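Local coordinates for uncharacterized protein (Staphylococcus aureus subsp. aureus Mu50, PDB 4EBG) that is of unknown function but is probably a secreted protein, built on a small cystatin-like fold of the NTF2 clan, at residues Thr38-Tyr41 against Val46-Ile49. Sequence-based numbering, arbitrary orientation.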
loop_
_atom_site.group_PDB
_atom_site.type_symbol
_atom_site.label_atom_id
_atom_site.label_comp_id
_atom_site.label_asym_id
_atom_site.label_seq_id
_atom_site.Cartn_x
_atom_site.Cartn_y
_atom_site.Cartn_z
ATOM N N THR B 38 -1.896 3.490 20.924
ATOM C CA THR B 38 -2.206 2.094 20.978
ATOM C C THR B 38 -3.205 1.799 22.073
ATOM O O THR B 38 -3.033 2.262 23.216
ATOM C CB THR B 38 -0.933 1.234 21.207
ATOM O OG1 THR B 38 0.071 1.631 20.286
ATOM C CG2 THR B 38 -1.207 -0.225 21.109
ATOM N N HIS B 39 -4.250 1.049 21.753
ATOM C CA HIS B 39 -5.206 0.559 22.718
ATOM C C HIS B 39 -5.457 -0.920 22.498
ATOM O O HIS B 39 -5.602 -1.366 21.352
ATOM C CB HIS B 39 -6.538 1.293 22.640
ATOM C CG HIS B 39 -6.464 2.721 23.089
ATOM N ND1 HIS B 39 -6.038 3.734 22.271
ATOM C CD2 HIS B 39 -6.748 3.297 24.289
ATOM C CE1 HIS B 39 -6.071 4.879 22.938
ATOM N NE2 HIS B 39 -6.534 4.649 24.150
ATOM N N VAL B 40 -5.512 -1.707 23.571
ATOM C CA VAL B 40 -5.814 -3.126 23.528
ATOM C C VAL B 40 -7.179 -3.369 24.159
ATOM O O VAL B 40 -7.507 -2.780 25.214
ATOM C CB VAL B 40 -4.744 -3.962 24.271
ATOM C CG1 VAL B 40 -5.082 -5.441 24.282
ATOM C CG2 VAL B 40 -3.366 -3.684 23.702
ATOM N N TYR B 41 -7.960 -4.255 23.529
ATOM C CA TYR B 41 -9.290 -4.612 23.960
ATOM C C TYR B 41 -9.421 -6.107 24.032
ATOM O O TYR B 41 -8.689 -6.853 23.397
ATOM C CB TYR B 41 -10.358 -4.036 23.019
ATOM C CG TYR B 41 -10.248 -2.567 22.866
ATOM C CD1 TYR B 41 -10.905 -1.716 23.767
ATOM C CD2 TYR B 41 -9.456 -1.973 21.871
ATOM C CE1 TYR B 41 -10.775 -0.294 23.677
ATOM C CE2 TYR B 41 -9.356 -0.600 21.797
ATOM C CZ TYR B 41 -9.971 0.237 22.714
ATOM O OH TYR B 41 -9.801 1.597 22.614
ATOM N N VAL B 46 -8.316 -7.706 20.213
ATOM C CA VAL B 46 -8.394 -6.563 19.269
ATOM C C VAL B 46 -7.418 -5.471 19.722
ATOM O O VAL B 46 -7.406 -5.084 20.895
ATOM C CB VAL B 46 -9.853 -5.968 19.154
ATOM C CG1 VAL B 46 -9.899 -4.722 18.260
ATOM C CG2 VAL B 46 -10.816 -7.098 18.705
ATOM N N ILE B 47 -6.593 -4.976 18.809
ATOM C CA ILE B 47 -5.670 -3.903 19.073
ATOM C C ILE B 47 -5.901 -2.816 18.040
ATOM O O ILE B 47 -5.930 -3.087 16.858
ATOM C CB ILE B 47 -4.203 -4.430 19.052
ATOM C CG1 ILE B 47 -4.038 -5.550 20.087
ATOM C CG2 ILE B 47 -3.213 -3.296 19.275
ATOM C CD1 ILE B 47 -2.589 -6.136 20.147
ATOM N N VAL B 48 -6.097 -1.573 18.492
ATOM C CA VAL B 48 -6.342 -0.424 17.645
ATOM C C VAL B 48 -5.165 0.488 17.778
ATOM O O VAL B 48 -4.780 0.867 18.893
ATOM C CB VAL B 48 -7.664 0.283 18.012
ATOM C CG1 VAL B 48 -7.827 1.487 17.082
ATOM C CG2 VAL B 48 -8.867 -0.616 17.909
ATOM N N ILE B 49 -4.584 0.884 16.633
ATOM C CA ILE B 49 -3.495 1.805 16.591
ATOM C C ILE B 49 -3.870 3.036 15.805
ATOM O O ILE B 49 -4.621 2.958 14.853
ATOM C CB ILE B 49 -2.169 1.182 16.079
ATOM C CG1 ILE B 49 -2.289 0.764 14.624
ATOM C CG2 ILE B 49 -1.760 0.032 17.021
ATOM C CD1 ILE B 49 -0.944 0.232 14.044
HETATM O O HOH W 1 -5.471 3.543 19.539
#
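Thr38 sits opposite Ile49 as a non-hydrogen-bonded pair in an antiparallel beta hairpin, which illustrates how successive residues in a cystatin-like fold send side chains alternately to the two faces of the sheet, each packed against a different helix. The CG2 methyl of Thr38 lies alongside the CG2 methyls of Ile47 and Ile49, 4.1 Å from each, on the face covered by the long helix 3-23; Thr38 OG1 hydrogen-bonds Tyr10 of that helix. His39 turns to the other face and pairs with Val48 through two nearly straight bonds, His39 N to Val48 O and Val48 N to His39 O, each 2.9 Å. Val48 O also accepts from a water that is hydrogen-bonded, in the ring plane, to His39 ND1 at 2.8 Å, while His39 NE2 bonds Glu92, so the ring is held at both nitrogens. Val40 returns to the face of Thr38 and Ile47, its CG2 running beside Ile47 CG1 at 4.1 Å. Tyr41 closes the segment: its N gives a 2.8 Å bond to Val46 O, whereas the return bond from Val46 N to Tyr41 O is weak. With CG anti to the carbonyl carbon (chi1 -56°), the phenol leans back toward Val48 and packs against helix 80-86, where it meets Tyr83 edge-to-face, bringing Tyr41 CE2 within 3.9 Å of Val48 CG2.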